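Local structure of putative glycoside hydrolase (4ONZ) at residues A[326-338]-A[346-358]. The protein is a putative glycoside hydrolase from Bacteroides ovatus, probably with the five-bladed beta-propeller fold of its family, its exact function not being established. Residues are numbered along the deposited sequence; the frame is centred on the assembly and turned at random. Where two conformers were deposited one is given.
Sequences GLVYHKKKLYLYY and AVAVCDDVKKLKT
Strand 333-338 runs antiparallel to strand 346-350 at 156°, pairing L334, L336 and Y338 with C350, A348 and A346 through six backbone hydrogen bonds, among them L336 N to A348 O at 2.8 Å. This beta hairpin joins strand 322-330 in one antiparallel sheet, consistent with a propeller blade; V349 also bonds by its backbone to L19, consistent with the N-terminal chain lying along the outer edge of this strand.

On the face of Y335 and Y337, beta-branched valines suit an extended chain and offer methyls to the rings. V349 CG1 sits over a face of the Y335 ring, 4.2 Å from its centroid. V347 CG2, carried anti to its backbone N (chi1 67° for CG1), lies over a face of Y337 and comes 3.4 Å from Y337 CE1. The same ring packs on strands 50-59 and 62-70, while its hydroxyl bonds to G92 O.

On the other face, which carries L334, L336 and Y338, Y338 CG stands between its backbone N and carbonyl carbon (chi1 60°), which lays the ring against A346 on the neighbouring strand, A346 CB lying 3.4 Å from Y338 CZ. The small alanine lets the ring come close, its methyl over the face toward the rim; the tyrosine hydroxyl is hydrogen-bonded to E312 OE2, and F305 meets the ring edge-to-face.

Beyond C350 the chain turns along the strand ends. L334 and L356 reach tip to tip, L334 CD1 to L356 CD1 being 3.9 Å, and V353 CG1 packs against L334 CG. These branched aliphatics pack beside Y329, whose ring edge meets V353 CB at 4.0 Å. K357 NZ folds back to V353 O, which also accepts from L356 N on the opposite face of its carbonyl plane. Where the hairpin opens, beside the type I' turn from H330 to K333, one water donates to both K332 O (2.7 Å) and D351 O (2.6 Å), linking the two backbones.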
loop_
_atom_site.group_PDB
_atom_site.type_symbol
_atom_site.label_atom_id
_atom_site.label_comp_id
_atom_site.label_asym_id
_atom_site.label_seq_id
_atom_site.Cartn_x
_atom_site.Cartn_y
_atom_site.Cartn_z
ATOM N N GLY A 326 4.878 1.290 -0.055
ATOM C CA GLY A 326 5.603 1.172 -1.313
ATOM C C GLY A 326 6.917 0.448 -1.142
ATOM O O GLY A 326 7.606 0.636 -0.148
ATOM N N LEU A 327 7.258 -0.386 -2.118
ATOM C CA LEU A 327 8.492 -1.141 -2.103
ATOM C C LEU A 327 9.005 -1.286 -3.526
ATOM O O LEU A 327 8.328 -1.869 -4.387
ATOM C CB LEU A 327 8.270 -2.523 -1.490
ATOM C CG LEU A 327 9.500 -3.419 -1.414
ATOM C CD1 LEU A 327 10.577 -2.813 -0.509
ATOM C CD2 LEU A 327 9.095 -4.804 -0.923
ATOM N N VAL A 328 10.205 -0.768 -3.781
ATOM C CA VAL A 328 10.781 -0.855 -5.125
ATOM C C VAL A 328 12.224 -1.334 -5.088
ATOM O O VAL A 328 12.963 -1.048 -4.143
ATOM C CB VAL A 328 10.712 0.489 -5.883
ATOM C CG1 VAL A 328 9.267 0.896 -6.128
ATOM C CG2 VAL A 328 11.437 1.592 -5.143
ATOM N N TYR A 329 12.589 -2.081 -6.119
ATOM C CA TYR A 329 13.932 -2.574 -6.314
ATOM C C TYR A 329 14.569 -1.634 -7.330
ATOM O O TYR A 329 14.059 -1.463 -8.434
ATOM C CB TYR A 329 13.909 -4.000 -6.853
ATOM C CG TYR A 329 15.285 -4.561 -7.124
ATOM C CD1 TYR A 329 16.015 -5.175 -6.114
ATOM C CD2 TYR A 329 15.854 -4.477 -8.384
ATOM C CE1 TYR A 329 17.274 -5.691 -6.359
ATOM C CE2 TYR A 329 17.114 -4.994 -8.640
ATOM C CZ TYR A 329 17.815 -5.599 -7.620
ATOM O OH TYR A 329 19.069 -6.108 -7.861
ATOM N N HIS A 330 15.693 -1.038 -6.954
ATOM C CA HIS A 330 16.375 -0.069 -7.799
ATOM C C HIS A 330 17.871 -0.088 -7.522
ATOM O O HIS A 330 18.295 0.137 -6.390
ATOM C CB HIS A 330 15.797 1.317 -7.517
ATOM C CG HIS A 330 16.465 2.421 -8.273
ATOM N ND1 HIS A 330 16.262 2.631 -9.617
ATOM C CD2 HIS A 330 17.312 3.397 -7.863
ATOM C CE1 HIS A 330 16.967 3.677 -10.011
ATOM N NE2 HIS A 330 17.608 4.164 -8.963
ATOM N N LYS A 331 18.647 -0.387 -8.561
ATOM C CA LYS A 331 20.110 -0.439 -8.484
ATOM C C LYS A 331 20.624 -1.274 -7.312
ATOM O O LYS A 331 21.372 -0.791 -6.451
ATOM C CB LYS A 331 20.697 0.975 -8.465
ATOM C CG LYS A 331 20.462 1.728 -9.764
ATOM C CD LYS A 331 21.069 3.121 -9.723
ATOM C CE LYS A 331 20.876 3.848 -11.044
ATOM N NZ LYS A 331 21.393 5.243 -10.989
ATOM N N LYS A 332 20.214 -2.539 -7.302
ATOM C CA LYS A 332 20.609 -3.507 -6.287
ATOM C C LYS A 332 20.215 -3.132 -4.858
ATOM O O LYS A 332 20.806 -3.644 -3.915
ATOM C CB LYS A 332 22.125 -3.767 -6.340
ATOM C CG LYS A 332 22.654 -4.242 -7.678
ATOM C CD LYS A 332 24.133 -4.588 -7.543
ATOM C CE LYS A 332 24.743 -5.003 -8.867
ATOM N NZ LYS A 332 26.172 -5.401 -8.706
ATOM N N LYS A 333 19.225 -2.255 -4.701
ATOM C CA LYS A 333 18.724 -1.857 -3.381
ATOM C C LYS A 333 17.202 -1.866 -3.345
ATOM O O LYS A 333 16.539 -1.786 -4.378
ATOM C CB LYS A 333 19.199 -0.451 -3.011
ATOM C CG LYS A 333 20.699 -0.325 -2.839
ATOM C CD LYS A 333 21.066 1.087 -2.424
ATOM C CE LYS A 333 22.564 1.232 -2.217
ATOM N NZ LYS A 333 22.920 2.640 -1.895
ATOM N N LEU A 334 16.661 -1.989 -2.143
ATOM C CA LEU A 334 15.224 -1.917 -1.931
ATOM C C LEU A 334 14.912 -0.610 -1.222
ATOM O O LEU A 334 15.527 -0.290 -0.204
ATOM C CB LEU A 334 14.728 -3.093 -1.097
ATOM C CG LEU A 334 14.592 -4.454 -1.778
ATOM C CD1 LEU A 334 14.287 -5.512 -0.722
ATOM C CD2 LEU A 334 13.501 -4.410 -2.840
ATOM N N TYR A 335 13.985 0.155 -1.789
ATOM C CA TYR A 335 13.518 1.410 -1.211
ATOM C C TYR A 335 12.096 1.221 -0.691
ATOM O O TYR A 335 11.186 0.852 -1.448
ATOM C CB TYR A 335 13.531 2.523 -2.257
ATOM C CG TYR A 335 14.920 2.916 -2.725
ATOM C CD1 TYR A 335 15.628 2.107 -3.604
ATOM C CD2 TYR A 335 15.513 4.107 -2.305
ATOM C CE1 TYR A 335 16.898 2.447 -4.028
ATOM C CE2 TYR A 335 16.788 4.458 -2.731
ATOM C CZ TYR A 335 17.472 3.623 -3.592
ATOM O OH TYR A 335 18.740 3.958 -4.024
ATOM N N LEU A 336 11.920 1.519 0.592
ATOM C CA LEU A 336 10.641 1.410 1.290
ATOM C C LEU A 336 10.053 2.816 1.446
ATOM O O LEU A 336 10.714 3.695 2.005
ATOM C CB LEU A 336 10.919 0.821 2.674
ATOM C CG LEU A 336 9.791 0.176 3.455
ATOM C CD1 LEU A 336 9.257 -1.009 2.666
ATOM C CD2 LEU A 336 10.323 -0.271 4.801
ATOM N N TYR A 337 8.823 3.022 0.980
ATOM C CA TYR A 337 8.149 4.312 1.084
ATOM C C TYR A 337 6.986 4.180 2.033
ATOM O O TYR A 337 6.189 3.240 1.937
ATOM C CB TYR A 337 7.703 4.825 -0.285
ATOM C CG TYR A 337 8.871 5.188 -1.140
ATOM C CD1 TYR A 337 9.472 6.428 -1.012
ATOM C CD2 TYR A 337 9.424 4.272 -2.034
ATOM C CE1 TYR A 337 10.580 6.761 -1.770
ATOM C CE2 TYR A 337 10.518 4.599 -2.793
ATOM C CZ TYR A 337 11.091 5.848 -2.657
ATOM O OH TYR A 337 12.201 6.182 -3.384
ATOM N N TYR A 338 6.892 5.127 2.946
ATOM C CA TYR A 338 5.883 5.063 3.992
ATOM C C TYR A 338 5.348 6.409 4.378
ATOM O O TYR A 338 6.007 7.437 4.169
ATOM C CB TYR A 338 6.475 4.382 5.226
ATOM C CG TYR A 338 7.698 5.042 5.879
ATOM C CD1 TYR A 338 8.998 4.859 5.368
ATOM C CD2 TYR A 338 7.569 5.752 7.064
ATOM C CE1 TYR A 338 10.105 5.433 5.998
ATOM C CE2 TYR A 338 8.663 6.323 7.692
ATOM C CZ TYR A 338 9.925 6.163 7.168
ATOM O OH TYR A 338 10.988 6.746 7.835
ATOM N N ALA A 346 8.027 9.376 3.615
ATOM C CA ALA A 346 9.428 9.157 3.942
ATOM C C ALA A 346 9.942 7.899 3.262
ATOM O O ALA A 346 9.162 7.060 2.783
ATOM C CB ALA A 346 9.631 9.076 5.447
ATOM N N VAL A 347 11.265 7.771 3.239
ATOM C CA VAL A 347 11.919 6.645 2.594
ATOM C C VAL A 347 12.976 6.017 3.503
ATOM O O VAL A 347 13.619 6.713 4.305
ATOM C CB VAL A 347 12.572 7.082 1.250
ATOM C CG1 VAL A 347 13.737 8.038 1.483
ATOM C CG2 VAL A 347 13.044 5.880 0.449
ATOM N N ALA A 348 13.127 4.698 3.385
ATOM C CA ALA A 348 14.175 3.937 4.083
ATOM C C ALA A 348 14.705 2.946 3.056
ATOM O O ALA A 348 13.967 2.500 2.168
ATOM C CB ALA A 348 13.649 3.233 5.326
ATOM N N VAL A 349 15.977 2.599 3.174
ATOM C CA VAL A 349 16.666 1.827 2.135
ATOM C C VAL A 349 17.389 0.600 2.677
ATOM O O VAL A 349 17.997 0.659 3.738
ATOM C CB VAL A 349 17.705 2.744 1.445
ATOM C CG1 VAL A 349 18.359 2.045 0.257
ATOM C CG2 VAL A 349 17.044 4.053 1.018
ATOM N N CYS A 350 17.317 -0.498 1.923
ATOM C CA CYS A 350 17.961 -1.767 2.263
ATOM C C CYS A 350 18.907 -2.189 1.140
ATOM O O CYS A 350 18.509 -2.262 -0.025
ATOM C CB CYS A 350 16.905 -2.845 2.469
ATOM S SG CYS A 350 17.523 -4.510 2.809
ATOM N N ASP A 351 20.158 -2.472 1.483
ATOM C CA ASP A 351 21.134 -2.882 0.471
ATOM C C ASP A 351 21.400 -4.394 0.443
ATOM O O ASP A 351 22.281 -4.848 -0.280
ATOM C CB ASP A 351 22.429 -2.072 0.622
ATOM C CG ASP A 351 23.052 -2.216 1.983
ATOM O OD1 ASP A 351 22.827 -3.251 2.642
ATOM O OD2 ASP A 351 23.774 -1.287 2.396
ATOM N N ASP A 352 20.633 -5.165 1.219
ATOM C CA ASP A 352 20.756 -6.630 1.246
ATOM C C ASP A 352 19.599 -7.238 0.449
ATOM O O ASP A 352 18.492 -7.395 0.972
ATOM C CB ASP A 352 20.750 -7.147 2.692
ATOM C CG ASP A 352 20.900 -8.664 2.782
ATOM O OD1 ASP A 352 21.174 -9.318 1.751
ATOM O OD2 ASP A 352 20.743 -9.202 3.901
ATOM N N VAL A 353 19.871 -7.608 -0.803
ATOM C CA VAL A 353 18.832 -8.109 -1.720
ATOM C C VAL A 353 19.006 -9.536 -2.253
ATOM O O VAL A 353 18.197 -9.997 -3.071
ATOM C CB VAL A 353 18.692 -7.150 -2.925
ATOM C CG1 VAL A 353 18.288 -5.767 -2.439
ATOM C CG2 VAL A 353 19.988 -7.073 -3.730
ATOM N N LYS A 354 20.025 -10.240 -1.775
ATOM C CA LYS A 354 20.314 -11.597 -2.248
ATOM C C LYS A 354 19.118 -12.533 -2.126
ATOM O O LYS A 354 18.854 -13.325 -3.033
ATOM C CB LYS A 354 21.512 -12.185 -1.495
ATOM C CG LYS A 354 21.902 -13.574 -1.971
ATOM C CD LYS A 354 23.245 -14.011 -1.407
ATOM C CE LYS A 354 23.694 -15.315 -2.045
ATOM N NZ LYS A 354 25.067 -15.692 -1.614
ATOM N N LYS A 355 18.380 -12.429 -1.021
ATOM C CA LYS A 355 17.221 -13.307 -0.790
ATOM C C LYS A 355 16.117 -13.215 -1.846
ATOM O O LYS A 355 15.287 -14.123 -1.949
ATOM C CB LYS A 355 16.633 -13.101 0.611
ATOM C CG LYS A 355 16.179 -11.683 0.933
ATOM C CD LYS A 355 15.516 -11.610 2.305
ATOM C CE LYS A 355 16.434 -12.013 3.456
ATOM N NZ LYS A 355 17.590 -11.098 3.655
ATOM N N LEU A 356 16.118 -12.137 -2.630
ATOM C CA LEU A 356 15.123 -11.950 -3.690
ATOM C C LEU A 356 15.371 -12.794 -4.950
ATOM O O LEU A 356 14.459 -12.962 -5.759
ATOM C CB LEU A 356 15.050 -10.480 -4.104
ATOM C CG LEU A 356 14.804 -9.442 -3.013
ATOM C CD1 LEU A 356 14.692 -8.066 -3.647
ATOM C CD2 LEU A 356 13.553 -9.765 -2.206
ATOM N N LYS A 357 16.596 -13.284 -5.145
ATOM C CA LYS A 357 16.916 -14.141 -6.306
ATOM C C LYS A 357 16.302 -15.531 -6.142
ATOM O O LYS A 357 16.618 -16.244 -5.188
ATOM C CB LYS A 357 18.431 -14.252 -6.523
ATOM C CG LYS A 357 19.007 -13.250 -7.518
ATOM C CD LYS A 357 18.656 -11.802 -7.212
ATOM C CE LYS A 357 19.295 -11.307 -5.926
ATOM N NZ LYS A 357 18.999 -9.868 -5.699
ATOM N N THR A 358 15.426 -15.906 -7.074
ATOM C CA THR A 358 14.726 -17.190 -7.011
ATOM C C THR A 358 14.261 -17.651 -8.392
ATOM O O THR A 358 15.002 -17.564 -9.368
ATOM C CB THR A 358 13.500 -17.096 -6.074
ATOM O OG1 THR A 358 12.943 -18.400 -5.866
ATOM C CG2 THR A 358 12.424 -16.157 -6.652
HETATM O O HOH W 1 23.100 -3.559 -2.441
#